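Side-chain contacts in probable Rab-related GTPase (Acanthamoeba polyphaga mimivirus, PDB 5XC5), which binds GTP and a magnesium ion as a Rab-family small GTPase and may be involved in protein transport: residues K136-C139 with D143-Y146; N102-N107 with Y112-V117; V47-G52 with K163-M168; S19-Q24 with N159-M164. The protein carries 1 engineered substitution. All coordinates share one frame; numbering follows the deposited sequence.

Interaction 1: K136-C139 with D143-Y146; sequences KKFC and DCDY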
loop_
_atom_site.group_PDB
_atom_site.type_symbol
_atom_site.label_atom_id
_atom_site.label_comp_id
_atom_site.label_asym_id
_atom_site.label_seq_id
_atom_site.Cartn_x
_atom_site.Cartn_y
_atom_site.Cartn_z
ATOM N N LYS A 136 11.668 -5.836 -8.803
ATOM C CA LYS A 136 12.446 -4.665 -9.193
ATOM C C LYS A 136 12.250 -4.332 -10.667
ATOM O O LYS A 136 12.098 -3.159 -11.031
ATOM C CB LYS A 136 13.925 -4.891 -8.888
ATOM C CG LYS A 136 14.262 -4.952 -7.404
ATOM C CD LYS A 136 15.720 -5.330 -7.182
ATOM C CE LYS A 136 16.011 -5.597 -5.715
ATOM N NZ LYS A 136 16.144 -4.345 -4.912
ATOM N N LYS A 137 12.253 -5.352 -11.527
ATOM C CA LYS A 137 12.064 -5.117 -12.955
ATOM C C LYS A 137 10.681 -4.547 -13.249
ATOM O O LYS A 137 10.544 -3.598 -14.032
ATOM C CB LYS A 137 12.288 -6.417 -13.724
ATOM C CG LYS A 137 11.910 -6.332 -15.190
ATOM C CD LYS A 137 12.757 -5.301 -15.926
ATOM C CE LYS A 137 13.008 -5.729 -17.364
ATOM N NZ LYS A 137 11.716 -6.021 -18.046
ATOM N N PHE A 138 9.639 -5.096 -12.618
ATOM C CA PHE A 138 8.307 -4.539 -12.806
ATOM C C PHE A 138 8.282 -3.055 -12.459
ATOM O O PHE A 138 7.742 -2.234 -13.206
ATOM C CB PHE A 138 7.277 -5.301 -11.961
ATOM C CG PHE A 138 5.926 -4.661 -11.982
ATOM C CD1 PHE A 138 5.016 -4.985 -12.974
ATOM C CD2 PHE A 138 5.580 -3.693 -11.049
ATOM C CE1 PHE A 138 3.783 -4.373 -13.024
ATOM C CE2 PHE A 138 4.348 -3.067 -11.097
ATOM C CZ PHE A 138 3.447 -3.410 -12.088
ATOM N N CYS A 139 8.847 -2.691 -11.310
ATOM C CA CYS A 139 8.777 -1.299 -10.886
ATOM C C CYS A 139 9.609 -0.399 -11.790
ATOM O O CYS A 139 9.222 0.748 -12.055
ATOM C CB CYS A 139 9.176 -1.169 -9.417
ATOM S SG CYS A 139 8.023 -2.011 -8.294
ATOM N N ASP A 143 7.128 3.177 -13.487
ATOM C CA ASP A 143 7.197 4.488 -12.843
ATOM C C ASP A 143 6.708 4.430 -11.396
ATOM O O ASP A 143 5.857 5.208 -10.967
ATOM C CB ASP A 143 6.443 5.539 -13.663
ATOM C CG ASP A 143 6.634 6.949 -13.143
ATOM O OD1 ASP A 143 7.677 7.233 -12.510
ATOM O OD2 ASP A 143 5.729 7.778 -13.373
ATOM N N CYS A 144 7.247 3.477 -10.644
ATOM C CA CYS A 144 6.863 3.288 -9.253
ATOM C C CYS A 144 8.047 2.701 -8.499
ATOM O O CYS A 144 9.012 2.215 -9.094
ATOM C CB CYS A 144 5.606 2.412 -9.115
ATOM S SG CYS A 144 5.766 0.726 -9.756
ATOM N N ASP A 145 7.960 2.760 -7.179
ATOM C CA ASP A 145 8.985 2.273 -6.270
ATOM C C ASP A 145 8.487 0.987 -5.616
ATOM O O ASP A 145 7.328 0.599 -5.771
ATOM C CB ASP A 145 9.266 3.365 -5.228
ATOM C CG ASP A 145 10.597 3.194 -4.503
ATOM O OD1 ASP A 145 11.421 2.327 -4.863
ATOM O OD2 ASP A 145 10.811 3.959 -3.537
ATOM N N TYR A 146 9.374 0.326 -4.874
ATOM C CA TYR A 146 9.041 -0.928 -4.213
ATOM C C TYR A 146 9.661 -0.970 -2.823
ATOM O O TYR A 146 10.662 -0.297 -2.544
ATOM C CB TYR A 146 9.544 -2.148 -5.003
ATOM C CG TYR A 146 11.047 -2.160 -5.140
ATOM C CD1 TYR A 146 11.674 -1.398 -6.120
ATOM C CD2 TYR A 146 11.847 -2.901 -4.270
ATOM C CE1 TYR A 146 13.059 -1.376 -6.248
ATOM C CE2 TYR A 146 13.233 -2.889 -4.387
ATOM C CZ TYR A 146 13.833 -2.124 -5.378
ATOM O OH TYR A 146 15.209 -2.106 -5.503
HETATM O O HOH W 1 10.210 3.344 -11.711
#

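Interaction 2: N102-N107 with Y112-V117; sequences NDLRIN and YYILVV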
loop_
_atom_site.group_PDB
_atom_site.type_symbol
_atom_site.label_atom_id
_atom_site.label_comp_id
_atom_site.label_asym_id
_atom_site.label_seq_id
_atom_site.Cartn_x
_atom_site.Cartn_y
_atom_site.Cartn_z
ATOM N N ASN A 102 -2.637 0.507 -13.321
ATOM C CA ASN A 102 -3.269 0.968 -14.552
ATOM C C ASN A 102 -4.609 1.625 -14.263
ATOM O O ASN A 102 -4.911 2.701 -14.789
ATOM C CB ASN A 102 -3.455 -0.211 -15.502
ATOM C CG ASN A 102 -4.227 0.169 -16.740
ATOM O OD1 ASN A 102 -3.687 0.809 -17.644
ATOM N ND2 ASN A 102 -5.503 -0.214 -16.788
ATOM N N ASP A 103 -5.418 0.999 -13.407
ATOM C CA ASP A 103 -6.742 1.526 -13.096
ATOM C C ASP A 103 -6.654 2.826 -12.314
ATOM O O ASP A 103 -7.420 3.762 -12.568
ATOM C CB ASP A 103 -7.524 0.483 -12.306
ATOM C CG ASP A 103 -8.009 -0.646 -13.176
ATOM O OD1 ASP A 103 -7.699 -0.627 -14.387
ATOM O OD2 ASP A 103 -8.689 -1.551 -12.652
ATOM N N LEU A 104 -5.756 2.891 -11.331
ATOM C CA LEU A 104 -5.540 4.144 -10.622
ATOM C C LEU A 104 -5.216 5.264 -11.602
ATOM O O LEU A 104 -5.764 6.365 -11.506
ATOM C CB LEU A 104 -4.411 3.972 -9.600
ATOM C CG LEU A 104 -3.884 5.240 -8.927
ATOM C CD1 LEU A 104 -4.934 5.889 -8.052
ATOM C CD2 LEU A 104 -2.640 4.909 -8.111
ATOM N N ARG A 105 -4.337 4.993 -12.567
ATOM C CA ARG A 105 -3.892 6.060 -13.459
ATOM C C ARG A 105 -4.972 6.495 -14.445
ATOM O O ARG A 105 -5.012 7.669 -14.823
ATOM C CB ARG A 105 -2.585 5.670 -14.146
ATOM C CG ARG A 105 -1.390 5.824 -13.195
ATOM C CD ARG A 105 -0.139 5.144 -13.703
ATOM N NE ARG A 105 1.013 5.509 -12.879
ATOM C CZ ARG A 105 2.185 4.879 -12.901
ATOM N NH1 ARG A 105 2.372 3.835 -13.688
ATOM N NH2 ARG A 105 3.166 5.292 -12.115
ATOM N N ILE A 106 -5.861 5.584 -14.844
ATOM C CA ILE A 106 -7.017 5.961 -15.659
ATOM C C ILE A 106 -7.898 6.954 -14.917
ATOM O O ILE A 106 -8.467 7.874 -15.516
ATOM C CB ILE A 106 -7.809 4.703 -16.059
ATOM C CG1 ILE A 106 -7.045 3.889 -17.097
ATOM C CG2 ILE A 106 -9.213 5.071 -16.550
ATOM C CD1 ILE A 106 -7.601 2.499 -17.287
ATOM N N ASN A 107 -8.029 6.787 -13.607
ATOM C CA ASN A 107 -8.994 7.547 -12.831
ATOM C C ASN A 107 -8.392 8.715 -12.068
ATOM O O ASN A 107 -9.143 9.536 -11.535
ATOM C CB ASN A 107 -9.706 6.622 -11.845
ATOM C CG ASN A 107 -10.662 5.678 -12.531
ATOM O OD1 ASN A 107 -11.795 6.050 -12.836
ATOM N ND2 ASN A 107 -10.219 4.458 -12.781
ATOM N N TYR A 112 1.507 11.461 -6.855
ATOM C CA TYR A 112 2.908 11.839 -6.936
ATOM C C TYR A 112 3.852 10.665 -6.724
ATOM O O TYR A 112 4.968 10.673 -7.248
ATOM C CB TYR A 112 3.197 12.895 -5.870
ATOM C CG TYR A 112 4.607 13.408 -5.857
ATOM C CD1 TYR A 112 5.053 14.280 -6.842
ATOM C CD2 TYR A 112 5.490 13.051 -4.842
ATOM C CE1 TYR A 112 6.345 14.770 -6.831
ATOM C CE2 TYR A 112 6.786 13.533 -4.823
ATOM C CZ TYR A 112 7.205 14.396 -5.823
ATOM O OH TYR A 112 8.489 14.896 -5.820
ATOM N N TYR A 113 3.427 9.659 -5.967
ATOM C CA TYR A 113 4.308 8.559 -5.598
ATOM C C TYR A 113 3.454 7.315 -5.441
ATOM O O TYR A 113 2.492 7.313 -4.656
ATOM C CB TYR A 113 5.016 8.880 -4.283
ATOM C CG TYR A 113 6.030 7.861 -3.789
ATOM C CD1 TYR A 113 7.095 7.438 -4.588
ATOM C CD2 TYR A 113 5.949 7.373 -2.490
ATOM C CE1 TYR A 113 8.043 6.531 -4.097
ATOM C CE2 TYR A 113 6.878 6.481 -1.996
ATOM C CZ TYR A 113 7.922 6.062 -2.791
ATOM O OH TYR A 113 8.825 5.166 -2.258
ATOM N N ILE A 114 3.803 6.276 -6.194
ATOM C CA ILE A 114 3.189 4.958 -6.088
ATOM C C ILE A 114 4.264 4.022 -5.564
ATOM O O ILE A 114 5.345 3.928 -6.155
ATOM C CB ILE A 114 2.665 4.466 -7.443
ATOM C CG1 ILE A 114 1.577 5.402 -7.962
ATOM C CG2 ILE A 114 2.140 3.061 -7.306
ATOM C CD1 ILE A 114 0.997 4.958 -9.306
ATOM N N LEU A 115 3.978 3.357 -4.442
ATOM C CA LEU A 115 4.912 2.449 -3.788
ATOM C C LEU A 115 4.288 1.061 -3.744
ATOM O O LEU A 115 3.237 0.870 -3.127
ATOM C CB LEU A 115 5.232 2.952 -2.379
ATOM C CG LEU A 115 6.134 2.061 -1.523
ATOM C CD1 LEU A 115 7.454 1.772 -2.218
ATOM C CD2 LEU A 115 6.360 2.733 -0.171
ATOM N N VAL A 116 4.917 0.111 -4.440
ATOM C CA VAL A 116 4.491 -1.287 -4.425
ATOM C C VAL A 116 5.060 -1.946 -3.177
ATOM O O VAL A 116 6.268 -1.887 -2.929
ATOM C CB VAL A 116 4.980 -2.004 -5.695
ATOM C CG1 VAL A 116 4.721 -3.510 -5.599
ATOM C CG2 VAL A 116 4.318 -1.404 -6.939
ATOM N N VAL A 117 4.194 -2.585 -2.395
ATOM C CA VAL A 117 4.589 -3.220 -1.144
ATOM C C VAL A 117 4.525 -4.725 -1.346
ATOM O O VAL A 117 3.437 -5.292 -1.511
ATOM C CB VAL A 117 3.693 -2.804 0.030
ATOM C CG1 VAL A 117 4.131 -3.498 1.327
ATOM C CG2 VAL A 117 3.701 -1.286 0.184
#

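Interaction 3: V47-G52 with K163-M168; sequences VIAKNG and KMIDKM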
loop_
_atom_site.group_PDB
_atom_site.type_symbol
_atom_site.label_atom_id
_atom_site.label_comp_id
_atom_site.label_asym_id
_atom_site.label_seq_id
_atom_site.Cartn_x
_atom_site.Cartn_y
_atom_site.Cartn_z
ATOM N N VAL A 47 2.403 13.166 11.316
ATOM C CA VAL A 47 3.752 12.635 11.444
ATOM C C VAL A 47 4.746 13.760 11.196
ATOM O O VAL A 47 4.453 14.746 10.519
ATOM C CB VAL A 47 3.996 11.474 10.454
ATOM C CG1 VAL A 47 3.112 10.295 10.805
ATOM C CG2 VAL A 47 3.722 11.923 9.021
ATOM N N ILE A 48 5.942 13.602 11.747
ATOM C CA ILE A 48 7.025 14.548 11.506
ATOM C C ILE A 48 7.878 14.018 10.365
ATOM O O ILE A 48 8.461 12.935 10.473
ATOM C CB ILE A 48 7.876 14.745 12.765
ATOM C CG1 ILE A 48 7.007 15.218 13.933
ATOM C CG2 ILE A 48 9.025 15.720 12.467
ATOM C CD1 ILE A 48 7.752 15.269 15.253
ATOM N N ALA A 49 7.977 14.784 9.284
ATOM C CA ALA A 49 8.808 14.374 8.165
ATOM C C ALA A 49 10.257 14.798 8.395
ATOM O O ALA A 49 10.573 15.582 9.293
ATOM C CB ALA A 49 8.284 14.963 6.857
ATOM N N LYS A 50 11.144 14.280 7.545
ATOM C CA LYS A 50 12.572 14.529 7.728
ATOM C C LYS A 50 12.925 16.002 7.569
ATOM O O LYS A 50 13.864 16.483 8.214
ATOM C CB LYS A 50 13.392 13.661 6.775
ATOM C CG LYS A 50 13.708 12.294 7.337
ATOM C CD LYS A 50 15.111 12.247 7.925
ATOM C CE LYS A 50 15.453 10.836 8.364
ATOM N NZ LYS A 50 14.912 9.847 7.380
ATOM N N ASN A 51 12.188 16.738 6.739
ATOM C CA ASN A 51 12.436 18.170 6.626
ATOM C C ASN A 51 11.853 18.972 7.784
ATOM O O ASN A 51 11.872 20.208 7.738
ATOM C CB ASN A 51 11.942 18.716 5.281
ATOM C CG ASN A 51 10.456 18.511 5.071
ATOM O OD1 ASN A 51 9.721 18.148 5.989
ATOM N ND2 ASN A 51 10.003 18.768 3.852
ATOM N N GLY A 52 11.329 18.304 8.810
ATOM C CA GLY A 52 10.809 18.976 9.979
ATOM C C GLY A 52 9.352 19.385 9.902
ATOM O O GLY A 52 8.783 19.781 10.927
ATOM N N LYS A 163 8.950 6.050 3.657
ATOM C CA LYS A 163 9.202 6.357 2.252
ATOM C C LYS A 163 8.080 7.212 1.681
ATOM O O LYS A 163 8.329 8.194 0.974
ATOM C CB LYS A 163 9.308 5.059 1.450
ATOM C CG LYS A 163 10.505 4.196 1.808
ATOM C CD LYS A 163 10.448 2.823 1.118
ATOM C CE LYS A 163 10.670 2.883 -0.403
ATOM N NZ LYS A 163 12.040 3.369 -0.753
ATOM N N MET A 164 6.836 6.856 1.991
ATOM C CA MET A 164 5.692 7.617 1.510
ATOM C C MET A 164 5.684 9.029 2.082
ATOM O O MET A 164 5.406 9.995 1.363
ATOM C CB MET A 164 4.408 6.871 1.880
ATOM C CG MET A 164 3.106 7.575 1.493
ATOM S SD MET A 164 2.899 7.783 -0.306
ATOM C CE MET A 164 2.849 6.068 -0.898
ATOM N N ILE A 165 5.990 9.164 3.374
ATOM C CA ILE A 165 6.003 10.469 4.031
ATOM C C ILE A 165 7.058 11.376 3.406
ATOM O O ILE A 165 6.792 12.549 3.106
ATOM C CB ILE A 165 6.207 10.298 5.548
ATOM C CG1 ILE A 165 4.967 9.654 6.172
ATOM C CG2 ILE A 165 6.549 11.646 6.209
ATOM C CD1 ILE A 165 5.243 8.977 7.488
ATOM N N ASP A 166 8.272 10.846 3.200
ATOM C CA ASP A 166 9.330 11.642 2.581
ATOM C C ASP A 166 8.885 12.185 1.230
ATOM O O ASP A 166 9.104 13.361 0.921
ATOM C CB ASP A 166 10.603 10.812 2.389
ATOM C CG ASP A 166 11.273 10.422 3.692
ATOM O OD1 ASP A 166 10.853 10.897 4.762
ATOM O OD2 ASP A 166 12.246 9.638 3.636
ATOM N N LYS A 167 8.251 11.344 0.411
ATOM C CA LYS A 167 7.808 11.794 -0.902
ATOM C C LYS A 167 6.703 12.837 -0.789
ATOM O O LYS A 167 6.721 13.840 -1.508
ATOM C CB LYS A 167 7.362 10.598 -1.745
ATOM C CG LYS A 167 8.497 9.728 -2.236
ATOM C CD LYS A 167 9.328 10.441 -3.303
ATOM C CE LYS A 167 10.399 9.536 -3.870
ATOM N NZ LYS A 167 11.275 9.029 -2.792
ATOM N N MET A 168 5.736 12.633 0.112
ATOM C CA MET A 168 4.700 13.647 0.297
ATOM C C MET A 168 5.293 14.985 0.711
ATOM O O MET A 168 4.784 16.038 0.313
ATOM C CB MET A 168 3.665 13.190 1.330
ATOM C CG MET A 168 2.863 11.941 0.937
ATOM S SD MET A 168 1.919 12.076 -0.609
ATOM C CE MET A 168 3.051 11.305 -1.769
#

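Interaction 4: S19-Q24 with N159-M164; sequences SSIVHQ and NLFGKM. With MG (magnesium ion), chain C; GTP (guanosine-5'-triphosphate), chain B.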
loop_
_atom_site.group_PDB
_atom_site.type_symbol
_atom_site.label_atom_id
_atom_site.label_comp_id
_atom_site.label_asym_id
_atom_site.label_seq_id
_atom_site.Cartn_x
_atom_site.Cartn_y
_atom_site.Cartn_z
ATOM N N SER A 19 -5.140 -3.991 5.254
ATOM C CA SER A 19 -5.700 -3.541 6.526
ATOM C C SER A 19 -4.755 -3.830 7.684
ATOM O O SER A 19 -4.641 -3.025 8.615
ATOM C CB SER A 19 -7.066 -4.179 6.772
ATOM O OG SER A 19 -7.979 -3.837 5.746
ATOM N N SER A 20 -4.068 -4.970 7.638
ATOM C CA SER A 20 -3.092 -5.295 8.673
ATOM C C SER A 20 -1.958 -4.277 8.711
ATOM O O SER A 20 -1.541 -3.838 9.792
ATOM C CB SER A 20 -2.556 -6.703 8.436
ATOM O OG SER A 20 -3.598 -7.650 8.546
ATOM N N ILE A 21 -1.476 -3.862 7.537
ATOM C CA ILE A 21 -0.448 -2.830 7.458
ATOM C C ILE A 21 -0.945 -1.518 8.057
ATOM O O ILE A 21 -0.260 -0.891 8.872
ATOM C CB ILE A 21 0.013 -2.660 5.999
ATOM C CG1 ILE A 21 0.934 -3.814 5.595
ATOM C CG2 ILE A 21 0.702 -1.329 5.812
ATOM C CD1 ILE A 21 1.142 -3.924 4.086
ATOM N N VAL A 22 -2.155 -1.091 7.681
ATOM C CA VAL A 22 -2.647 0.188 8.187
ATOM C C VAL A 22 -2.832 0.149 9.698
ATOM O O VAL A 22 -2.474 1.105 10.401
ATOM C CB VAL A 22 -4.007 0.489 7.527
ATOM C CG1 VAL A 22 -4.792 1.515 8.352
ATOM C CG2 VAL A 22 -3.829 0.951 6.122
ATOM N N HIS A 23 -3.385 -0.948 10.224
ATOM C CA HIS A 23 -3.579 -1.047 11.670
ATOM C C HIS A 23 -2.242 -1.011 12.395
ATOM O O HIS A 23 -2.120 -0.394 13.458
ATOM C CB HIS A 23 -4.319 -2.341 12.025
ATOM C CG HIS A 23 -5.767 -2.365 11.625
ATOM N ND1 HIS A 23 -6.287 -1.584 10.615
ATOM C CD2 HIS A 23 -6.805 -3.087 12.111
ATOM C CE1 HIS A 23 -7.581 -1.826 10.491
ATOM N NE2 HIS A 23 -7.921 -2.731 11.393
ATOM N N GLN A 24 -1.226 -1.666 11.831
ATOM C CA GLN A 24 0.093 -1.641 12.448
ATOM C C GLN A 24 0.665 -0.229 12.454
ATOM O O GLN A 24 1.230 0.217 13.457
ATOM C CB GLN A 24 1.010 -2.610 11.702
ATOM C CG GLN A 24 2.404 -2.764 12.297
ATOM C CD GLN A 24 2.391 -3.479 13.637
ATOM O OE1 GLN A 24 2.422 -2.844 14.683
ATOM N NE2 GLN A 24 2.350 -4.810 13.605
ATOM N N ASN A 159 8.994 1.729 8.050
ATOM C CA ASN A 159 9.859 2.030 6.918
ATOM C C ASN A 159 9.044 2.368 5.674
ATOM O O ASN A 159 9.332 3.353 4.982
ATOM C CB ASN A 159 10.781 0.843 6.650
ATOM C CG ASN A 159 11.763 1.109 5.530
ATOM O OD1 ASN A 159 12.621 1.988 5.639
ATOM N ND2 ASN A 159 11.643 0.358 4.442
ATOM N N LEU A 160 8.027 1.561 5.363
ATOM C CA LEU A 160 7.285 1.803 4.128
ATOM C C LEU A 160 6.484 3.098 4.209
ATOM O O LEU A 160 6.421 3.855 3.232
ATOM C CB LEU A 160 6.437 0.589 3.718
ATOM C CG LEU A 160 5.139 0.290 4.477
ATOM C CD1 LEU A 160 3.937 1.043 3.886
ATOM C CD2 LEU A 160 4.826 -1.196 4.525
ATOM N N PHE A 161 5.889 3.395 5.372
ATOM C CA PHE A 161 5.242 4.696 5.500
ATOM C C PHE A 161 6.251 5.830 5.504
ATOM O O PHE A 161 5.947 6.923 5.008
ATOM C CB PHE A 161 4.319 4.766 6.714
ATOM C CG PHE A 161 2.959 4.250 6.431
ATOM C CD1 PHE A 161 1.998 5.075 5.878
ATOM C CD2 PHE A 161 2.645 2.925 6.677
ATOM C CE1 PHE A 161 0.740 4.598 5.598
ATOM C CE2 PHE A 161 1.385 2.438 6.400
ATOM C CZ PHE A 161 0.430 3.276 5.847
ATOM N N GLY A 162 7.459 5.594 6.020
ATOM C CA GLY A 162 8.473 6.633 5.972
ATOM C C GLY A 162 8.835 7.032 4.555
ATOM O O GLY A 162 9.029 8.215 4.264
ATOM N N LYS A 163 8.950 6.050 3.657
ATOM C CA LYS A 163 9.202 6.357 2.252
ATOM C C LYS A 163 8.080 7.212 1.681
ATOM O O LYS A 163 8.329 8.194 0.974
ATOM C CB LYS A 163 9.308 5.059 1.450
ATOM C CG LYS A 163 10.505 4.196 1.808
ATOM C CD LYS A 163 10.448 2.823 1.118
ATOM C CE LYS A 163 10.670 2.883 -0.403
ATOM N NZ LYS A 163 12.040 3.369 -0.753
ATOM N N MET A 164 6.836 6.856 1.991
ATOM C CA MET A 164 5.692 7.617 1.510
ATOM C C MET A 164 5.684 9.029 2.082
ATOM O O MET A 164 5.406 9.995 1.363
ATOM C CB MET A 164 4.408 6.871 1.880
ATOM C CG MET A 164 3.106 7.575 1.493
ATOM S SD MET A 164 2.899 7.783 -0.306
ATOM C CE MET A 164 2.849 6.068 -0.898
HETATM MG MG MG C . -8.719 -5.019 4.219
HETATM P PG GTP B . -9.106 -7.207 1.860
HETATM O O1G GTP B . -9.646 -6.163 2.818
HETATM O O2G GTP B . -10.024 -8.387 1.736
HETATM O O3G GTP B . -8.741 -6.622 0.514
HETATM O O3B GTP B . -7.740 -7.879 2.474
HETATM P PB GTP B . -6.466 -7.106 3.116
HETATM O O1B GTP B . -6.911 -5.893 3.908
HETATM O O2B GTP B . -5.456 -6.810 2.043
HETATM O O3A GTP B . -5.743 -8.222 4.034
HETATM P PA GTP B . -5.878 -8.362 5.648
HETATM O O1A GTP B . -5.096 -7.246 6.351
HETATM O O2A GTP B . -7.361 -8.520 6.046
HETATM O "O5'" GTP B . -5.047 -9.739 5.884
HETATM C "C5'" GTP B . -5.492 -10.966 5.343
HETATM C "C4'" GTP B . -4.871 -12.120 6.130
HETATM O "O4'" GTP B . -3.471 -12.098 5.893
HETATM C "C3'" GTP B . -5.070 -12.015 7.630
HETATM O "O3'" GTP B . -5.302 -13.305 8.178
HETATM C "C2'" GTP B . -3.740 -11.492 8.127
HETATM O "O2'" GTP B . -3.457 -11.887 9.449
HETATM C "C1'" GTP B . -2.772 -12.085 7.124
HETATM N N9 GTP B . -1.591 -11.217 7.012
HETATM C C8 GTP B . -1.562 -9.855 6.868
HETATM N N7 GTP B . -0.278 -9.447 6.793
HETATM C C5 GTP B . 0.515 -10.545 6.895
HETATM C C6 GTP B . 1.894 -10.717 6.880
HETATM O O6 GTP B . 2.707 -9.782 6.760
HETATM N N1 GTP B . 2.365 -12.001 7.015
HETATM C C2 GTP B . 1.528 -13.090 7.142
HETATM N N2 GTP B . 2.070 -14.297 7.260
HETATM N N3 GTP B . 0.161 -12.933 7.149
HETATM C C4 GTP B . -0.308 -11.664 7.032
HETATM O O HOH W 2 -8.149 -3.488 2.821
HETATM O O HOH W 3 -9.107 -6.456 5.680
#

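Interaction 1: K136-C139 with D143-Y146
Cys139 and Cys144 meet sulfur to sulfur in the close-packed part of this contact. The separation of 3.8 Å between Cys139 SG and Cys144 SG is a van der Waals distance, well beyond that of a disulfide. On its other flank Cys139 SG lies 3.6 Å from Tyr146 CB. SG stands beside the backbone N of Cys139 and anti to its carbonyl carbon (chi1 -65°), which directs the buried thiol at the chain of 143-146. Cys144 SG also approaches Phe138, but obliquely, 5.4 Å from the ring centroid. Behind this cluster, Phe138 and Cys144 pack on Ile101 of helix 91-107, while Cys139 rests on Val116 of strand 113-119. Both segments belong to the beta-alpha-beta crossover of strand 113-119, helix 132-141 and strand 145-148, and the contact sits at the return from that helix into edge strand 145-148. Toward the surface the packing gives way to longer side chains. Lys136 CG lies over one face of the Tyr146 ring, 4.0 Å from its centroid and 30° off the normal, a CH-pi contact. A bend at the last torsion of Lys136 (chi4 -77°) then folds the ammonium group toward the phenol. The hydrogen bond from Lys136 NZ to Tyr146 OH, modelled at 2.5 Å, is so short that its exact length is doubtful. At the turn, the two backbones are bridged by a water that donates to Cys139 O at 2.8 Å and accepts a weak bond from Cys144 N.

Interaction 2: N102-N107 with Y112-V117
Leu104 meets Ile114 methyl to methyl: the two side chains reach toward each other tip to tip, with Leu104 CD2 and Ile114 CD1 3.8 Å apart. Helix 91-107 is here laid against strand 113-119, which it precedes in the beta-alpha-beta crossover that starts from strand 81-87. The nearest CA atoms, those of Leu104 and Ile114, are still 9.9 Å apart, a gap spanned entirely by side chains. On the strand side, Ile114 holds CG1 anti to its carbonyl carbon (chi1 -62°), and an extended second torsion carries CD1 straight out to the helix. The same methyl group also touches Arg105: Arg105 NE and Arg105 NH2 are both 3.6 Å from Ile114 CD1, so the methyl sits near NE, CZ and NH2, approaching the group obliquely. This is van der Waals packing; the polar bonding of the group is made to the turn after helix 132-141, where NH1 donates to Asn142 O and NH2 has a long, weak ion pair with Asp143. Leu104 and Ile114 are buried, whereas Arg105 lies at the surface, so the contact runs from core to exterior within one helical turn. Where the helix ends, Asp103 O accepts from two donors of Asn107 on opposite faces of the carbonyl plane: the backbone N at 3.3 Å and the side-chain ND2 at 2.9 Å, the latter with an N-H...O angle of 163°.

Interaction 3: V47-G52 with K163-M168
The carboxylate of Asp166 is the flat side-chain group that touches across this contact, and Lys50 comes to it obliquely: Lys50 CG lies 4.1 Å from Asp166 OD1, tilted out of the carboxylate plane. No salt bridge results in this conformer, since Lys50 NZ stays 4.6 Å from Asp166 OD2, and Asp166 has a second conformer that makes even this approach uncertain. The segment 47-52 leads out of edge strand 41-48 into the turn of the antiparallel hairpin that it forms with strand 54-61, and helix 154-169 packs against it. The firmer part of the contact is apolar. Val47 and Ile165 point tip to tip, Val47 CG2 lying 3.7 Å from Ile165 CD1. In Ile165, CG1, anti to the carbonyl carbon (chi1 -69°), carries CD1 to Val47, while Ile165 CG2 packs on Ala49 CB at 3.8 Å and also lies near Val47 CG2. Ile165 also touches Leu57 and Ala49 touches Leu55, both on strand 54-61, which ties the helix to the two strands of the hairpin. Beyond Ala49 the chain reverses in a type I turn, closed by Gly52 N donating to Ala49 O at 2.9 Å.

Interaction 4: S19-Q24 with N159-M164
Ile21 leaves its backbone toward helix 154-169, and its branches part at CB. CG2, anti to the backbone N, does the touching: Ile21 CG2 meets Phe161 CE2 at 3.9 Å, at the edge of the ring and near its plane, and lies more loosely, at 4.3 Å, from Leu160 CD2. The Ile21 side chain also packs on Val85 and Asn119 of the sheet and on Ser151. The helix that carries Ile21, 18-26, follows the P-loop of the Ras-like nucleotide-binding fold, so this buried contact packs the phosphate-binding helix against helix 154-169. Leu83 of the sheet lies against both Leu160 and Phe161, and Phe161 also stacks on Phe25 of the first helix. The end of 19-24 turned away from this packing holds the nucleotide. Ser19 binds the magnesium ion through OG at 2.1 Å, alongside GTP O1G and O1B, two waters and Thr37. The Ser19 hydroxyl is also hydrogen-bonded to Asp61, which may help to fix the hydroxyl on the metal. Ser19 N donates to GTP O1B at 2.9 Å and 162°, a straight bond from the first turn of the helix, whose amino end would probably favour the negative phosphates. Ser20 grips the alpha phosphate twice: its N reaches GTP O1A at 2.8 Å, and its OG donates to the same oxygen at 2.7 Å.

The four contacts secure helices on both faces of one six-stranded sheet. Interactions 1 and 2, with centres 11 Å apart, belong to successive beta-alpha-beta units sharing strand 113-119; Asp145 O and Val116 N join them by a probable backbone hydrogen bond. Interactions 3 and 4, 13 Å apart, share Lys163 and Met164 of helix 154-169, on the opposite face. The chain runs through 19-24 and 47-52, completes interactions 2 and 1 in turn, and returns with 159-168 to close both long-range contacts. A Lys163-Asp145 salt bridge ties that last helix to interaction 1. Through interaction 4, helix 18-26, which holds GTP, packs against the last helix of the chain.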